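Beta-1,4-mannanase (Aplysia kurodai, PDB 3VUP) probably hydrolyses the beta-1,4-mannosidic linkages of dietary mannan as a TIM-barrel enzyme of the sea hare's digestive fluid. Local coordinates at residues M88-K100 / P143-W157. Sequence-based numbering, arbitrary orientation.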
ATOM      1  N   MET A  88      -3.770 -20.580   2.370  1.00  8.33           N
ATOM      2  CA  MET A  88      -3.459 -19.156   2.497  1.00  7.70           C
ATOM      3  C   MET A  88      -2.379 -18.840   3.527  1.00  7.45           C
ATOM      4  O   MET A  88      -1.496 -18.036   3.257  1.00  7.15           O
ATOM      5  CB  MET A  88      -4.733 -18.368   2.795  1.00  8.14           C
ATOM      6  CG  MET A  88      -4.543 -16.862   2.861  1.00  7.11           C
ATOM      7  SD  MET A  88      -3.885 -16.191   1.326  1.00  7.48           S
ATOM      8  CE  MET A  88      -4.304 -14.462   1.543  1.00  8.20           C
ATOM      9  N   LEU A  89      -2.461 -19.438   4.712  1.00  7.94           N
ATOM     10  CA  LEU A  89      -1.479 -19.138   5.744  1.00  8.40           C
ATOM     11  C   LEU A  89      -0.090 -19.594   5.292  1.00  8.48           C
ATOM     12  O   LEU A  89       0.868 -18.831   5.354  1.00  8.73           O
ATOM     13  CB  LEU A  89      -1.874 -19.767   7.082  1.00  9.23           C
ATOM     14  CG  LEU A  89      -3.250 -19.355   7.615  1.00 11.28           C
ATOM     15  CD1 LEU A  89      -3.488 -20.000   8.966  1.00 12.20           C
ATOM     16  CD2 LEU A  89      -3.391 -17.845   7.708  1.00 12.14           C
ATOM     17  N   ASP A  90       0.007 -20.833   4.814  1.00  8.69           N
ATOM     18  CA  ASP A  90       1.258 -21.337   4.254  1.00  9.90           C
ATOM     19  C   ASP A  90       1.758 -20.463   3.103  1.00  8.71           C
ATOM     20  O   ASP A  90       2.960 -20.225   2.969  1.00  8.99           O
ATOM     21  CB  ASP A  90       1.093 -22.775   3.740  1.00 12.60           C
ATOM     22  CG  ASP A  90       0.903 -23.796   4.853  1.00 15.22           C
ATOM     23  OD1 ASP A  90       1.321 -23.542   6.001  1.00 15.83           O
ATOM     24  OD2 ASP A  90       0.341 -24.873   4.563  1.00 17.11           O
ATOM     25  N   ASP A  91       0.833 -20.006   2.262  1.00  8.57           N
ATOM     26  CA  ASP A  91       1.185 -19.202   1.100  1.00  8.16           C
ATOM     27  C   ASP A  91       1.834 -17.890   1.522  1.00  7.64           C
ATOM     28  O   ASP A  91       2.849 -17.472   0.955  1.00  7.56           O
ATOM     29  CB  ASP A  91      -0.054 -18.889   0.258  1.00  8.02           C
ATOM     30  CG  ASP A  91      -0.670 -20.122  -0.388  1.00  7.83           C
ATOM     31  OD1 ASP A  91       0.004 -21.174  -0.508  1.00  9.19           O
ATOM     32  OD2 ASP A  91      -1.850 -20.015  -0.796  1.00  8.41           O
ATOM     33  N   MET A  92       1.246 -17.234   2.515  1.00  7.41           N
ATOM     34  CA  MET A  92       1.779 -15.954   2.957  1.00  7.67           C
ATOM     35  C   MET A  92       3.153 -16.129   3.607  1.00  8.39           C
ATOM     36  O   MET A  92       4.061 -15.323   3.378  1.00  8.54           O
ATOM     37  CB  MET A  92       0.794 -15.248   3.888  1.00  7.82           C
ATOM     38  CG  MET A  92      -0.517 -14.844   3.198  1.00  8.11           C
ATOM     39  SD  MET A  92      -0.308 -13.707   1.801  1.00  9.14           S
ATOM     40  CE  MET A  92       0.313 -12.241   2.627  1.00 10.49           C
ATOM     41  N   LYS A  93       3.326 -17.196   4.382  1.00  8.36           N
ATOM     42  CA  LYS A  93       4.630 -17.476   4.964  1.00  8.85           C
ATOM     43  C   LYS A  93       5.661 -17.784   3.881  1.00  8.24           C
ATOM     44  O   LYS A  93       6.782 -17.287   3.930  1.00  8.54           O
ATOM     45  CB  LYS A  93       4.558 -18.618   5.982  1.00 11.04           C
ATOM     46  CG  LYS A  93       5.940 -19.092   6.435  0.58 13.47           C
ATOM     47  CD  LYS A  93       5.953 -19.650   7.844  0.58 15.38           C
ATOM     48  CE  LYS A  93       7.386 -19.764   8.358  0.58 16.29           C
ATOM     49  NZ  LYS A  93       8.259 -20.562   7.448  0.58 16.64           N
ATOM     50  N   ASP A  94       5.275 -18.590   2.896  1.00  8.51           N
ATOM     51  CA  ASP A  94       6.202 -18.952   1.836  1.00  8.78           C
ATOM     52  C   ASP A  94       6.579 -17.755   0.966  1.00  8.58           C
ATOM     53  O   ASP A  94       7.718 -17.652   0.503  1.00  8.57           O
ATOM     54  CB  ASP A  94       5.645 -20.092   0.986  1.00  9.74           C
ATOM     55  CG  ASP A  94       6.723 -20.793   0.191  1.00 10.88           C
ATOM     56  OD1 ASP A  94       7.754 -21.170   0.787  1.00 11.58           O
ATOM     57  OD2 ASP A  94       6.549 -20.957  -1.032  1.00 11.35           O
ATOM     58  N   LEU A  95       5.622 -16.861   0.736  1.00  8.32           N
ATOM     59  CA  LEU A  95       5.909 -15.610   0.048  1.00  7.81           C
ATOM     60  C   LEU A  95       7.049 -14.886   0.756  1.00  7.71           C
ATOM     61  O   LEU A  95       8.021 -14.460   0.131  1.00  7.80           O
ATOM     62  CB  LEU A  95       4.664 -14.722   0.036  1.00  8.42           C
ATOM     63  CG  LEU A  95       4.889 -13.245  -0.309  1.00  8.44           C
ATOM     64  CD1 LEU A  95       5.382 -13.052  -1.739  1.00  9.17           C
ATOM     65  CD2 LEU A  95       3.607 -12.472  -0.065  1.00  8.49           C
ATOM     66  N   LEU A  96       6.923 -14.751   2.072  1.00  7.36           N
ATOM     67  CA  LEU A  96       7.919 -14.030   2.854  1.00  7.41           C
ATOM     68  C   LEU A  96       9.251 -14.781   2.938  1.00  7.42           C
ATOM     69  O   LEU A  96      10.312 -14.166   2.885  1.00  7.66           O
ATOM     70  CB  LEU A  96       7.364 -13.694   4.243  1.00  7.50           C
ATOM     71  CG  LEU A  96       6.151 -12.758   4.244  1.00  7.49           C
ATOM     72  CD1 LEU A  96       5.567 -12.650   5.636  1.00  9.30           C
ATOM     73  CD2 LEU A  96       6.524 -11.379   3.722  1.00  9.36           C
ATOM     74  N   ASP A  97       9.196 -16.104   3.065  1.00  8.12           N
ATOM     75  CA  ASP A  97      10.421 -16.903   3.052  1.00  9.11           C
ATOM     76  C   ASP A  97      11.148 -16.750   1.712  1.00  8.96           C
ATOM     77  O   ASP A  97      12.376 -16.684   1.656  1.00  9.96           O
ATOM     78  CB  ASP A  97      10.112 -18.380   3.303  1.00  9.28           C
ATOM     79  CG  ASP A  97       9.665 -18.667   4.725  1.00 10.51           C
ATOM     80  OD1 ASP A  97       9.916 -17.843   5.632  1.00 11.18           O
ATOM     81  OD2 ASP A  97       9.070 -19.747   4.928  1.00 11.81           O
ATOM     82  N   THR A  98      10.373 -16.695   0.634  1.00  8.84           N
ATOM     83  CA  THR A  98      10.934 -16.537  -0.699  1.00  9.52           C
ATOM     84  C   THR A  98      11.594 -15.169  -0.843  1.00  9.15           C
ATOM     85  O   THR A  98      12.715 -15.055  -1.343  1.00  9.93           O
ATOM     86  CB  THR A  98       9.852 -16.742  -1.778  1.00 10.30           C
ATOM     87  OG1 THR A  98       9.315 -18.065  -1.657  1.00 10.81           O
ATOM     88  CG2 THR A  98      10.434 -16.562  -3.173  1.00 11.17           C
ATOM     89  N   ALA A  99      10.905 -14.134  -0.375  1.00  9.04           N
ATOM     90  CA  ALA A  99      11.439 -12.782  -0.416  1.00  8.49           C
ATOM     91  C   ALA A  99      12.737 -12.676   0.385  1.00  8.23           C
ATOM     92  O   ALA A  99      13.692 -12.019  -0.038  1.00  8.25           O
ATOM     93  CB  ALA A  99      10.435 -11.819   0.109  1.00  9.14           C
ATOM     94  N   LYS A 100      12.774 -13.334   1.542  1.00  8.54           N
ATOM     95  CA  LYS A 100      13.957 -13.296   2.393  1.00  8.99           C
ATOM     96  C   LYS A 100      15.182 -13.802   1.638  1.00  8.37           C
ATOM     97  O   LYS A 100      16.271 -13.249   1.781  1.00  8.74           O
ATOM     98  CB  LYS A 100      13.729 -14.120   3.664  1.00 10.05           C
ATOM     99  CG  LYS A 100      14.915 -14.134   4.629  1.00 11.35           C
ATOM    100  CD  LYS A 100      14.678 -15.073   5.812  1.00 12.95           C
ATOM    101  CE  LYS A 100      15.915 -15.199   6.691  0.55 13.61           C
ATOM    102  NZ  LYS A 100      15.679 -16.104   7.851  0.55 13.86           N
ATOM    103  N   PRO A 143      -5.697 -14.184  11.794  1.00  6.74           N
ATOM    104  CA  PRO A 143      -4.945 -15.422  11.550  1.00  7.21           C
ATOM    105  C   PRO A 143      -3.759 -15.260  10.594  1.00  6.80           C
ATOM    106  O   PRO A 143      -2.695 -15.832  10.837  1.00  7.09           O
ATOM    107  CB  PRO A 143      -6.007 -16.354  10.962  1.00  8.17           C
ATOM    108  CG  PRO A 143      -7.275 -15.902  11.637  1.00  7.94           C
ATOM    109  CD  PRO A 143      -7.155 -14.408  11.712  1.00  7.22           C
ATOM    110  N   ILE A 144      -3.928 -14.480   9.534  1.00  6.93           N
ATOM    111  CA  ILE A 144      -2.828 -14.248   8.603  1.00  6.95           C
ATOM    112  C   ILE A 144      -1.666 -13.514   9.281  1.00  6.22           C
ATOM    113  O   ILE A 144      -0.509 -13.941   9.201  1.00  6.77           O
ATOM    114  CB  ILE A 144      -3.300 -13.472   7.355  1.00  7.19           C
ATOM    115  CG1 ILE A 144      -4.226 -14.347   6.499  1.00  7.54           C
ATOM    116  CG2 ILE A 144      -2.097 -12.983   6.551  1.00  8.89           C
ATOM    117  CD1 ILE A 144      -4.998 -13.568   5.453  1.00  8.22           C
ATOM    118  N   VAL A 145      -1.986 -12.413   9.950  1.00  6.34           N
ATOM    119  CA  VAL A 145      -0.977 -11.587  10.600  1.00  6.55           C
ATOM    120  C   VAL A 145      -0.242 -12.369  11.678  1.00  6.83           C
ATOM    121  O   VAL A 145       0.984 -12.277  11.804  1.00  7.96           O
ATOM    122  CB  VAL A 145      -1.629 -10.313  11.177  1.00  7.03           C
ATOM    123  CG1 VAL A 145      -0.666  -9.558  12.083  1.00  8.01           C
ATOM    124  CG2 VAL A 145      -2.123  -9.420  10.046  1.00  7.99           C
ATOM    125  N   ASN A 146      -0.991 -13.147  12.451  1.00  7.18           N
ATOM    126  CA  ASN A 146      -0.381 -13.965  13.486  1.00  7.90           C
ATOM    127  C   ASN A 146       0.561 -15.012  12.909  1.00  7.78           C
ATOM    128  O   ASN A 146       1.627 -15.278  13.460  1.00  9.02           O
ATOM    129  CB  ASN A 146      -1.449 -14.647  14.328  1.00  8.98           C
ATOM    130  CG  ASN A 146      -0.855 -15.493  15.424  1.00 10.38           C
ATOM    131  OD1 ASN A 146      -0.260 -14.971  16.370  1.00 10.79           O
ATOM    132  ND2 ASN A 146      -0.998 -16.805  15.303  1.00 11.68           N
ATOM    133  N   HIS A 147       0.165 -15.608  11.790  1.00  7.74           N
ATOM    134  CA  HIS A 147       0.935 -16.697  11.207  1.00  8.18           C
ATOM    135  C   HIS A 147       2.323 -16.240  10.751  1.00  8.68           C
ATOM    136  O   HIS A 147       3.282 -17.007  10.804  1.00  9.72           O
ATOM    137  CB  HIS A 147       0.184 -17.300  10.028  1.00  9.25           C
ATOM    138  CG  HIS A 147       0.794 -18.564   9.519  1.00  9.93           C
ATOM    139  ND1 HIS A 147       0.685 -19.760  10.192  1.00 11.74           N
ATOM    140  CD2 HIS A 147       1.533 -18.817   8.413  1.00  9.82           C
ATOM    141  CE1 HIS A 147       1.322 -20.700   9.515  1.00 12.35           C
ATOM    142  NE2 HIS A 147       1.849 -20.153   8.435  1.00 11.34           N
ATOM    143  N   VAL A 148       2.423 -14.994  10.298  1.00  7.97           N
ATOM    144  CA  VAL A 148       3.690 -14.446   9.817  1.00  8.46           C
ATOM    145  C   VAL A 148       4.258 -13.396  10.766  1.00  8.13           C
ATOM    146  O   VAL A 148       5.146 -12.630  10.385  1.00  8.77           O
ATOM    147  CB  VAL A 148       3.563 -13.863   8.388  1.00  8.72           C
ATOM    148  CG1 VAL A 148       3.107 -14.950   7.417  1.00  9.73           C
ATOM    149  CG2 VAL A 148       2.624 -12.645   8.352  1.00  9.03           C
ATOM    150  N   LYS A 149       3.773 -13.385  12.004  1.00  8.48           N
ATOM    151  CA  LYS A 149       4.179 -12.416  13.024  0.66  8.96           C
ATOM    152  C   LYS A 149       5.698 -12.314  13.105  1.00  9.05           C
ATOM    153  O   LYS A 149       6.365 -13.339  13.250  1.00 10.01           O
ATOM    154  CB  LYS A 149       3.625 -12.848  14.389  0.66  9.46           C
ATOM    155  CG  LYS A 149       3.931 -11.906  15.548  0.66  9.57           C
ATOM    156  CD  LYS A 149       3.413 -12.482  16.863  0.66 11.50           C
ATOM    157  CE  LYS A 149       3.774 -11.587  18.042  0.66 13.29           C
ATOM    158  NZ  LYS A 149       3.521 -12.249  19.354  0.66 14.55           N
ATOM    159  N   GLY A 150       6.236 -11.103  13.024  1.00  8.83           N
ATOM    160  CA  GLY A 150       7.653 -10.887  13.199  1.00  8.78           C
ATOM    161  C   GLY A 150       8.546 -11.251  12.033  1.00  9.03           C
ATOM    162  O   GLY A 150       9.757 -11.111  12.156  1.00 10.16           O
ATOM    163  N   HIS A 151       7.985 -11.698  10.913  1.00  8.89           N
ATOM    164  CA  HIS A 151       8.819 -12.179   9.816  1.00  8.56           C
ATOM    165  C   HIS A 151       9.766 -11.084   9.330  1.00  8.83           C
ATOM    166  O   HIS A 151       9.336  -9.973   9.029  1.00  9.46           O
ATOM    167  CB  HIS A 151       7.958 -12.670   8.655  1.00  8.32           C
ATOM    168  CG  HIS A 151       8.692 -13.567   7.715  1.00  8.76           C
ATOM    169  ND1 HIS A 151       9.731 -13.128   6.923  1.00  9.15           N
ATOM    170  CD2 HIS A 151       8.553 -14.889   7.459  1.00  8.87           C
ATOM    171  CE1 HIS A 151      10.189 -14.140   6.207  1.00  8.45           C
ATOM    172  NE2 HIS A 151       9.495 -15.222   6.516  1.00  8.79           N
ATOM    173  N   VAL A 152      11.053 -11.395   9.248  1.00  8.98           N
ATOM    174  CA  VAL A 152      12.028 -10.366   8.884  1.00 10.25           C
ATOM    175  C   VAL A 152      11.846  -9.782   7.479  1.00  9.93           C
ATOM    176  O   VAL A 152      12.306  -8.668   7.214  1.00 11.14           O
ATOM    177  CB  VAL A 152      13.483 -10.844   9.066  1.00 11.78           C
ATOM    178  CG1 VAL A 152      13.741 -11.178  10.525  1.00 13.20           C
ATOM    179  CG2 VAL A 152      13.786 -12.034   8.170  1.00 11.96           C
ATOM    180  N   ALA A 153      11.177 -10.514   6.588  1.00  8.47           N
ATOM    181  CA  ALA A 153      10.973 -10.024   5.222  1.00  8.11           C
ATOM    182  C   ALA A 153       9.662  -9.268   5.033  1.00  7.80           C
ATOM    183  O   ALA A 153       9.374  -8.805   3.928  1.00  8.35           O
ATOM    184  CB  ALA A 153      11.099 -11.151   4.199  1.00  8.52           C
ATOM    185  N   LEU A 154       8.880  -9.133   6.098  1.00  7.63           N
ATOM    186  CA  LEU A 154       7.673  -8.318   6.038  1.00  7.98           C
ATOM    187  C   LEU A 154       8.050  -6.855   6.249  1.00  7.13           C
ATOM    188  O   LEU A 154       8.511  -6.472   7.324  1.00  8.70           O
ATOM    189  CB  LEU A 154       6.672  -8.758   7.102  1.00  9.41           C
ATOM    190  CG  LEU A 154       5.438  -7.873   7.239  1.00 10.05           C
ATOM    191  CD1 LEU A 154       4.549  -8.006   6.017  1.00 10.34           C
ATOM    192  CD2 LEU A 154       4.682  -8.247   8.500  1.00 11.32           C
ATOM    193  N   GLY A 155       7.883  -6.040   5.213  1.00  6.06           N
ATOM    194  CA  GLY A 155       8.139  -4.613   5.325  1.00  6.37           C
ATOM    195  C   GLY A 155       6.994  -3.878   5.999  1.00  6.19           C
ATOM    196  O   GLY A 155       7.200  -3.040   6.878  1.00  6.39           O
ATOM    197  N   GLY A 156       5.773  -4.195   5.586  1.00  6.20           N
ATOM    198  CA  GLY A 156       4.604  -3.579   6.178  1.00  6.37           C
ATOM    199  C   GLY A 156       3.365  -3.959   5.406  1.00  6.26           C
ATOM    200  O   GLY A 156       3.442  -4.441   4.272  1.00  7.31           O
ATOM    201  N   TRP A 157       2.221  -3.742   6.033  1.00  5.54           N
ATOM    202  CA  TRP A 157       0.928  -4.069   5.452  1.00  5.85           C
ATOM    203  C   TRP A 157       0.298  -2.809   4.875  1.00  5.17           C
ATOM    204  O   TRP A 157       0.138  -1.821   5.581  1.00  6.12           O
ATOM    205  CB  TRP A 157      -0.010  -4.635   6.521  1.00  5.80           C
ATOM    206  CG  TRP A 157       0.430  -5.948   7.097  1.00  6.62           C
ATOM    207  CD1 TRP A 157       1.082  -6.151   8.286  1.00  7.60           C
ATOM    208  CD2 TRP A 157       0.245  -7.249   6.518  1.00  6.48           C
ATOM    209  NE1 TRP A 157       1.308  -7.490   8.477  1.00  8.06           N
ATOM    210  CE2 TRP A 157       0.808  -8.187   7.410  1.00  7.40           C
ATOM    211  CE3 TRP A 157      -0.345  -7.715   5.334  1.00  6.87           C
ATOM    212  CZ2 TRP A 157       0.803  -9.563   7.156  1.00  7.85           C
ATOM    213  CZ3 TRP A 157      -0.342  -9.083   5.077  1.00  8.25           C
ATOM    214  CH2 TRP A 157       0.226  -9.990   5.988  1.00  8.21           C
TER
HETATM  215  O   HOH W   1       3.308 -22.040   6.916  1.00 15.56           O
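L96 lays its CB almost squarely over the centre of the imidazole of H151, 3.4 Å from the ring centroid, a close CH-pi contact. At the edge of the same ring, H151 NE2 donates to D97 OD1 over 2.8 Å; an N-H...O angle of 173° makes the bond nearly straight, although it meets the carboxylate on its anti side, tilted out of the carboxylate plane. D97 OD2 uses its syn lone pair for a salt bridge to K93 NZ, so both carboxylate oxygens are engaged. H151 ND1, in turn, accepts a hydrogen bond from the backbone N-H of A153, N to ND1 3.0 Å, within the ring plane and inside the type I turn from H151 to L154. With two in-plane bonds and one covered face, the ring's rotation is well fixed. A leucine in place of H151 would probably leave D97 OD1 and the N-H of A153 without these mates.

Four residues back, at the end of helix 130-147, H147 repeats the theme: CG anti to the backbone N (chi1 -170°) swings the ring across helix 88-101, where L89 CB lies over its face, 3.8 Å from the centroid. Here the polar link is indirect, a water joining H147 NE2 to D90 OD1. Beneath the two histidines the packing is apolar. L96 CD1 presses on V148 CB at 3.6 Å, L89 CD2 rests against I144, and M92, bent at chi2 and chi3, brings CE to W157 CH2 at 4.0 Å.

The short helix axes cross at -42°, 9.4 Å apart, as neighbouring outer helices of the barrel. L96 and A99 also touch V106 of strand 105-112, while W157 begins the adjacent parallel strand 157-161, its ring reaching helix 197-214 at I211.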